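Local coordinates for FrpC operon protein (Neisseria meningitidis, PDB 5EDF) that binds the RTX protein FrpC and is iron-regulated, probably lipid-anchored, with a putative part in adhesion, at residues A[164-169]-A[177-182]; A[22-27]-A[57-62]; A[35-40]-A[88-93]. All coordinates share one frame; numbering follows the deposited sequence.

The three contacts illustrate how chemistry follows place in a fold. Contacts 1 and 2 reach the same antiparallel sheet from opposite sides of the chain's centre, their centres about 30 Å apart. Contact 1 joins two neighbouring strands of it by regular backbone bonding, with buried side chains on one side and hydroxyls bridged by water on the other. Contact 2 lies at the periphery, where a parallel bridge closes the edge of a small sheet and Phe23, packed on Ile61, ties that sheet to the large one. Contact 3, also partly buried, sets a turn against a helix without any hydrogen bond between the segments. Contacts 2 and 3 touch through Ile61 and Glu62, which meet Tyr38, Leu35 and Arg37.

Contact 1 of 3, residues A[164-169]-A[177-182]; sequences THRNNR and SYSTSV
A beta hairpin of the large antiparallel sheet brings Thr164 opposite Ser181 and Arg166 opposite Ser179 as hydrogen-bonded pairs. Between them, His165 faces Thr180 across a non-hydrogen-bonded pair. With His165 CG anti to the backbone N (chi1 -172°), the imidazole can reach Thr180, and ND1 shares a hydrogen bond of 2.8 Å with Thr180 OG1, at the ring's edge; NE2 is held by the backbone N of Leu203. The next such pair is a stack: Asn167 CB sits over one face of the Tyr178 ring, 3.7 Å from its centroid, with amide and ring planes 20° apart. Asn167 OD1 accepts hydrogen bonds from Ser177 N and, in an Asx turn, Arg169 N, from opposite faces of its plane. Asn168 grips the other strand's end, giving ND2 to Ser179 OG (2.8 Å) in its amide plane and both N and ND2 to Ser177 O. On the Ser179 and Ser181 side, one water bridges Thr164 OG1 to Ser181 OG, and another joins that OG to Arg166 NH1. The Arg166 guanidinium also pairs with Glu150 on adjoining strand 150-155, whereas helix 205-224 packs on His165 and Thr180 through Leu208.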
# COMPACT_ATOMS: atom_id res chain seq x y z
N THR A 164 -1.85 6.11 9.46
CA THR A 164 -1.14 7.12 10.27
C THR A 164 -0.43 8.08 9.34
O THR A 164 0.29 7.68 8.45
CB THR A 164 -0.12 6.49 11.21
OG1 THR A 164 -0.72 5.42 11.95
CG2 THR A 164 0.46 7.51 12.20
N HIS A 165 -0.69 9.36 9.49
CA HIS A 165 -0.15 10.41 8.60
C HIS A 165 0.53 11.43 9.47
O HIS A 165 -0.09 11.97 10.38
CB HIS A 165 -1.33 11.03 7.84
CG HIS A 165 -0.95 11.98 6.75
ND1 HIS A 165 -0.19 11.61 5.66
CD2 HIS A 165 -1.27 13.29 6.56
CE1 HIS A 165 -0.03 12.66 4.86
NE2 HIS A 165 -0.72 13.67 5.36
N ARG A 166 1.82 11.68 9.26
CA ARG A 166 2.60 12.48 10.19
C ARG A 166 3.56 13.44 9.50
O ARG A 166 4.09 13.16 8.42
CB ARG A 166 3.39 11.56 11.12
CG ARG A 166 4.21 10.52 10.40
CD ARG A 166 5.13 9.73 11.30
NE ARG A 166 4.55 9.31 12.58
CZ ARG A 166 4.05 8.09 12.82
NH1 ARG A 166 4.03 7.16 11.88
NH2 ARG A 166 3.57 7.81 14.03
N ASN A 167 3.81 14.57 10.15
CA ASN A 167 4.81 15.50 9.65
C ASN A 167 6.17 15.08 10.20
O ASN A 167 6.34 14.91 11.39
CB ASN A 167 4.51 16.94 10.09
CG ASN A 167 5.32 17.97 9.31
OD1 ASN A 167 6.20 17.63 8.52
ND2 ASN A 167 5.03 19.26 9.54
N ASN A 168 7.14 14.90 9.31
CA ASN A 168 8.48 14.46 9.69
C ASN A 168 9.45 15.61 9.90
O ASN A 168 10.58 15.40 10.31
CB ASN A 168 9.03 13.53 8.62
CG ASN A 168 8.26 12.26 8.55
OD1 ASN A 168 8.31 11.46 9.48
ND2 ASN A 168 7.47 12.11 7.51
N ARG A 169 9.00 16.82 9.61
CA ARG A 169 9.80 18.02 9.84
C ARG A 169 10.12 18.21 11.32
O ARG A 169 9.23 18.10 12.17
CB ARG A 169 9.03 19.22 9.32
CG ARG A 169 9.79 20.55 9.41
CD ARG A 169 8.82 21.65 9.13
NE ARG A 169 9.47 22.96 9.07
CZ ARG A 169 8.83 24.09 8.79
NH1 ARG A 169 7.52 24.08 8.54
NH2 ARG A 169 9.50 25.23 8.76
N SER A 177 7.11 17.86 5.58
CA SER A 177 7.27 16.63 4.83
C SER A 177 6.41 15.55 5.49
O SER A 177 6.83 14.95 6.49
CB SER A 177 8.74 16.22 4.81
OG SER A 177 8.97 15.14 3.92
N TYR A 178 5.22 15.33 4.95
CA TYR A 178 4.32 14.32 5.52
C TYR A 178 4.59 12.97 4.91
O TYR A 178 4.97 12.86 3.74
CB TYR A 178 2.84 14.71 5.33
CG TYR A 178 2.40 15.74 6.34
CD1 TYR A 178 2.77 17.07 6.20
CD2 TYR A 178 1.68 15.37 7.47
CE1 TYR A 178 2.38 18.02 7.16
CE2 TYR A 178 1.30 16.30 8.42
CZ TYR A 178 1.65 17.60 8.24
OH TYR A 178 1.29 18.56 9.20
N SER A 179 4.41 11.94 5.72
CA SER A 179 4.42 10.56 5.24
C SER A 179 3.30 9.76 5.88
O SER A 179 2.70 10.19 6.87
CB SER A 179 5.76 9.92 5.53
OG SER A 179 5.99 9.84 6.89
N THR A 180 3.04 8.58 5.33
CA THR A 180 1.87 7.78 5.66
C THR A 180 2.25 6.32 5.82
O THR A 180 3.04 5.77 5.04
CB THR A 180 0.84 7.88 4.56
OG1 THR A 180 0.52 9.25 4.31
CG2 THR A 180 -0.44 7.14 4.91
N SER A 181 1.67 5.68 6.82
CA SER A 181 1.75 4.22 6.96
C SER A 181 0.33 3.67 7.02
O SER A 181 -0.58 4.32 7.58
CB SER A 181 2.50 3.81 8.22
OG SER A 181 1.78 4.11 9.39
N VAL A 182 0.12 2.48 6.49
CA VAL A 182 -1.15 1.80 6.60
C VAL A 182 -0.89 0.35 7.01
O VAL A 182 -0.13 -0.39 6.35
CB VAL A 182 -1.93 1.80 5.29
CG1 VAL A 182 -3.26 1.10 5.49
CG2 VAL A 182 -2.14 3.24 4.78
O HOH W 1 -0.59 3.05 10.41
O HOH W 2 2.98 4.28 11.99

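Contact 2 of 3, residues A[22-27]-A[57-62]; sequences DFQGTK and SINLIE
Asp22 and Ser57 form a parallel beta bridge, their CA atoms 4.7 Å apart, in the small mixed sheet where strand 18-23 lies between strands 26-31 and 56-57. Beyond the bridge Ile58 N donates to Asp22 O over 3.1 Å, and the two chains then part. Segment 22-27 folds back at once through a type I' turn from Phe23 to Thr26, a tight beta hairpin closed by a backbone bond in each direction between those two residues. The other segment runs on into strand 61-70 of the large sheet.

The Phe23 ring lies between the diverging chains and meets Ile58 and Ile61. CG stands anti to the carbonyl carbon (chi1 -64°), and from there the ring reaches towards both isoleucines. The CD1 methyl of Ile58 lies over one face, although its exact placement is doubtful. Ile61 comes at the far end of the ring, its CD1 3.6 Å from Phe23 CZ. At the ring edge, in plane, is Asn59 O, 3.7 Å from Phe23 CE1. Met28 of strand 26-31 touches both Phe23 and Ile61, joining the two sheets further.

Polar groups gather on the Asp22 and Ser57 side. The Asp22 carboxylate braces its own hairpin: OD2 accepts from Gly25 N on the syn side in an Asx motif, while Lys27 NZ forms a salt bridge with OD1 from above the carboxylate plane. A water gives OD2 a further bond and reaches Ser57 OG weakly. Near the turn another water ties the segments, donating to Ile58 O and accepting from Gln24 NE2 at 3.0 Å and from Asn59 ND2 at 2.6 Å.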
# COMPACT_ATOMS: atom_id res chain seq x y z
N ASP A 22 0.52 -19.23 -3.71
CA ASP A 22 -0.11 -20.07 -2.71
C ASP A 22 0.46 -19.77 -1.34
O ASP A 22 1.66 -19.85 -1.16
CB ASP A 22 0.06 -21.57 -3.02
CG ASP A 22 -0.58 -22.44 -2.01
OD1 ASP A 22 -1.82 -22.60 -2.07
OD2 ASP A 22 0.15 -22.93 -1.13
N PHE A 23 -0.41 -19.35 -0.42
CA PHE A 23 -0.08 -19.18 0.98
C PHE A 23 -0.62 -20.37 1.77
O PHE A 23 -1.78 -20.37 2.13
CB PHE A 23 -0.75 -17.93 1.57
CG PHE A 23 -0.32 -16.61 0.97
CD1 PHE A 23 0.74 -15.87 1.53
CD2 PHE A 23 -1.08 -16.02 -0.01
CE1 PHE A 23 1.07 -14.61 1.02
CE2 PHE A 23 -0.75 -14.74 -0.51
CZ PHE A 23 0.32 -14.06 0.03
N GLN A 24 0.22 -21.37 1.97
CA GLN A 24 -0.18 -22.58 2.69
C GLN A 24 -1.57 -23.05 2.28
O GLN A 24 -2.41 -23.36 3.15
CB GLN A 24 -0.06 -22.39 4.20
CG GLN A 24 1.27 -21.84 4.66
CD GLN A 24 2.41 -22.84 4.59
OE1 GLN A 24 2.21 -24.05 4.51
NE2 GLN A 24 3.63 -22.32 4.62
N GLY A 25 -1.82 -23.16 0.98
CA GLY A 25 -3.09 -23.64 0.48
C GLY A 25 -4.04 -22.59 -0.07
O GLY A 25 -4.92 -22.90 -0.86
N THR A 26 -3.88 -21.32 0.35
CA THR A 26 -4.76 -20.26 -0.08
C THR A 26 -4.17 -19.58 -1.33
O THR A 26 -3.06 -19.06 -1.29
CB THR A 26 -4.90 -19.23 1.03
OG1 THR A 26 -5.53 -19.85 2.18
CG2 THR A 26 -5.77 -18.09 0.57
N LYS A 27 -4.91 -19.64 -2.43
CA LYS A 27 -4.44 -19.11 -3.70
C LYS A 27 -4.72 -17.61 -3.88
O LYS A 27 -5.74 -17.06 -3.37
CB LYS A 27 -5.05 -19.87 -4.89
CG LYS A 27 -4.78 -21.37 -4.89
CD LYS A 27 -3.32 -21.69 -5.13
CE LYS A 27 -3.12 -23.18 -5.33
NZ LYS A 27 -3.39 -23.94 -4.08
N SER A 57 4.74 -21.09 -4.01
CA SER A 57 4.50 -21.18 -2.56
C SER A 57 5.33 -20.13 -1.85
O SER A 57 6.55 -20.13 -1.94
CB SER A 57 4.89 -22.56 -2.04
OG SER A 57 4.08 -23.58 -2.57
N ILE A 58 4.67 -19.17 -1.20
CA ILE A 58 5.37 -18.01 -0.64
C ILE A 58 4.81 -17.69 0.75
O ILE A 58 3.80 -18.25 1.15
CB ILE A 58 5.22 -16.78 -1.56
CG1 ILE A 58 3.75 -16.49 -1.92
CG2 ILE A 58 5.87 -17.04 -2.91
CD1 ILE A 58 2.95 -16.05 -0.88
N ASN A 59 5.53 -16.88 1.49
CA ASN A 59 5.06 -16.30 2.75
C ASN A 59 4.60 -14.86 2.60
O ASN A 59 3.85 -14.38 3.43
CB ASN A 59 6.17 -16.32 3.82
CG ASN A 59 6.67 -17.72 4.13
OD1 ASN A 59 7.86 -17.92 4.34
ND2 ASN A 59 5.76 -18.67 4.18
N LEU A 60 5.08 -14.15 1.59
CA LEU A 60 4.68 -12.78 1.35
C LEU A 60 4.75 -12.50 -0.13
O LEU A 60 5.55 -13.15 -0.85
CB LEU A 60 5.54 -11.76 2.13
CG LEU A 60 6.95 -11.50 1.62
CD1 LEU A 60 7.02 -10.46 0.54
CD2 LEU A 60 7.85 -11.09 2.81
N ILE A 61 3.94 -11.56 -0.58
CA ILE A 61 3.99 -11.02 -1.92
C ILE A 61 4.14 -9.52 -1.79
O ILE A 61 3.47 -8.91 -0.95
CB ILE A 61 2.69 -11.28 -2.72
CG1 ILE A 61 2.35 -12.78 -2.75
CG2 ILE A 61 2.82 -10.71 -4.16
CD1 ILE A 61 0.97 -13.05 -3.32
N GLU A 62 5.01 -8.91 -2.58
CA GLU A 62 5.21 -7.46 -2.59
C GLU A 62 4.81 -6.95 -3.94
O GLU A 62 5.57 -7.05 -4.90
CB GLU A 62 6.66 -7.07 -2.25
CG GLU A 62 6.87 -5.57 -2.12
CD GLU A 62 8.27 -5.20 -1.71
OE1 GLU A 62 9.21 -5.99 -1.96
OE2 GLU A 62 8.44 -4.11 -1.11
O HOH W 3 2.22 -23.81 0.31
O HOH W 4 3.28 -19.42 3.88

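Contact 3 of 3, residues A[35-40]-A[88-93]; sequences LARYTQ and IQFLRD
Arg37 and Phe90 meet almost perpendicularly, the guanidinium plane 85° from the ring plane, where a type I beta turn (Leu35 to Tyr38) packs against helix 84-93. Phe90 CZ lies over one face of the guanidinium, 3.7 Å from Arg37 NE and just as close to NH2. The arginine arrives there by a chain extended from CG to NE, while the CB of Phe90 leaves the helix toward the turn, bringing the ring's CZ to Arg37. Arg37 NE makes a salt bridge with Asp100 of strand 98-105, which also touches Phe90 and probably helps to hold the guanidinium beside the ring. Ser64 of strand 61-70 touches both side chains as well.

One residue along the helix, Leu91 turns its two methyls to different parts of the other segment. CD2 meets the backbone of the turn, approaching Ala36 O at 3.5 Å, and CD1 meets the Thr39 hydroxyl, with OG1 at 4.0 Å. No hydrogen bond joins the two segments, and Ala36 O is bonded instead by Thr39 OG1 of its own segment. Trp46 of strand 45-46 backs Ala36 and Thr39. With OG1 set between the backbone N and the carbonyl carbon (chi1 57°), Thr39 bends its hydroxyl back to donate to Ala36 O over 2.8 Å, tilted 25° from the carbonyl plane.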
# COMPACT_ATOMS: atom_id res chain seq x y z
N LEU A 35 3.59 -6.82 -10.50
CA LEU A 35 4.76 -7.55 -10.00
C LEU A 35 6.09 -7.03 -10.54
O LEU A 35 7.00 -7.82 -10.83
CB LEU A 35 4.61 -9.05 -10.28
CG LEU A 35 3.33 -9.70 -9.70
CD1 LEU A 35 3.15 -11.10 -10.31
CD2 LEU A 35 3.33 -9.72 -8.19
N ALA A 36 6.23 -5.72 -10.63
CA ALA A 36 7.41 -5.12 -11.23
C ALA A 36 8.72 -5.51 -10.57
O ALA A 36 9.79 -5.52 -11.23
CB ALA A 36 7.28 -3.58 -11.31
N ARG A 37 8.71 -5.83 -9.27
CA ARG A 37 9.96 -6.27 -8.64
C ARG A 37 10.41 -7.68 -9.06
O ARG A 37 11.58 -8.06 -8.87
CB ARG A 37 9.89 -6.22 -7.12
CG ARG A 37 9.83 -4.84 -6.57
CD ARG A 37 9.69 -4.82 -5.07
NE ARG A 37 9.82 -3.50 -4.48
CZ ARG A 37 10.96 -2.93 -4.11
NH1 ARG A 37 12.12 -3.57 -4.27
NH2 ARG A 37 10.94 -1.75 -3.55
N TYR A 38 9.50 -8.41 -9.67
CA TYR A 38 9.74 -9.81 -10.05
C TYR A 38 10.02 -9.88 -11.53
O TYR A 38 9.35 -10.57 -12.29
CB TYR A 38 8.52 -10.66 -9.67
CG TYR A 38 8.10 -10.65 -8.23
CD1 TYR A 38 8.32 -11.72 -7.42
CD2 TYR A 38 7.35 -9.62 -7.71
CE1 TYR A 38 7.85 -11.77 -6.10
CE2 TYR A 38 6.89 -9.66 -6.41
CZ TYR A 38 7.13 -10.73 -5.62
OH TYR A 38 6.68 -10.76 -4.32
N THR A 39 11.06 -9.15 -11.93
CA THR A 39 11.43 -8.99 -13.33
C THR A 39 12.94 -9.14 -13.47
O THR A 39 13.69 -9.11 -12.46
CB THR A 39 10.99 -7.62 -13.90
OG1 THR A 39 11.55 -6.56 -13.10
CG2 THR A 39 9.53 -7.48 -13.89
N GLN A 40 13.36 -9.31 -14.71
CA GLN A 40 14.77 -9.31 -15.07
C GLN A 40 14.98 -8.43 -16.29
O GLN A 40 14.05 -8.15 -17.03
CB GLN A 40 15.24 -10.74 -15.35
CG GLN A 40 15.21 -11.64 -14.14
CD GLN A 40 15.68 -13.04 -14.44
OE1 GLN A 40 15.57 -13.51 -15.57
NE2 GLN A 40 16.21 -13.71 -13.43
N ILE A 88 10.51 2.17 -14.42
CA ILE A 88 11.93 2.02 -14.72
C ILE A 88 12.77 2.82 -13.71
O ILE A 88 13.77 2.32 -13.21
CB ILE A 88 12.26 2.48 -16.15
CG1 ILE A 88 11.70 1.44 -17.12
CG2 ILE A 88 13.75 2.63 -16.33
CD1 ILE A 88 11.62 1.89 -18.52
N GLN A 89 12.38 4.05 -13.43
CA GLN A 89 13.03 4.82 -12.40
C GLN A 89 12.98 4.13 -11.03
O GLN A 89 13.97 4.05 -10.30
CB GLN A 89 12.44 6.23 -12.35
CG GLN A 89 13.09 7.15 -11.32
CD GLN A 89 14.47 7.55 -11.70
OE1 GLN A 89 14.66 8.27 -12.69
NE2 GLN A 89 15.47 7.09 -10.93
N PHE A 90 11.81 3.64 -10.68
CA PHE A 90 11.61 2.91 -9.43
C PHE A 90 12.53 1.71 -9.33
O PHE A 90 13.14 1.47 -8.30
CB PHE A 90 10.13 2.50 -9.38
CG PHE A 90 9.81 1.40 -8.41
CD1 PHE A 90 9.69 1.66 -7.08
CD2 PHE A 90 9.61 0.11 -8.87
CE1 PHE A 90 9.38 0.63 -6.20
CE2 PHE A 90 9.30 -0.91 -7.98
CZ PHE A 90 9.20 -0.64 -6.67
N LEU A 91 12.66 0.97 -10.41
CA LEU A 91 13.53 -0.20 -10.39
C LEU A 91 15.03 0.16 -10.28
O LEU A 91 15.83 -0.62 -9.76
CB LEU A 91 13.25 -1.11 -11.58
CG LEU A 91 11.90 -1.83 -11.57
CD1 LEU A 91 11.68 -2.55 -12.89
CD2 LEU A 91 11.86 -2.81 -10.41
N ARG A 92 15.39 1.36 -10.70
CA ARG A 92 16.77 1.81 -10.57
C ARG A 92 17.14 2.25 -9.17
O ARG A 92 18.15 1.82 -8.65
CB ARG A 92 17.03 2.95 -11.54
CG ARG A 92 16.95 2.51 -12.97
CD ARG A 92 17.21 3.62 -13.93
NE ARG A 92 17.10 3.17 -15.32
CZ ARG A 92 18.06 2.56 -16.01
NH1 ARG A 92 19.24 2.30 -15.44
NH2 ARG A 92 17.84 2.21 -17.27
N ASP A 93 16.34 3.12 -8.56
CA ASP A 93 16.70 3.63 -7.23
C ASP A 93 15.54 3.85 -6.26
O ASP A 93 15.73 4.44 -5.19
CB ASP A 93 17.52 4.92 -7.36
CG ASP A 93 16.76 6.06 -8.01
OD1 ASP A 93 15.57 5.90 -8.28
OD2 ASP A 93 17.38 7.13 -8.25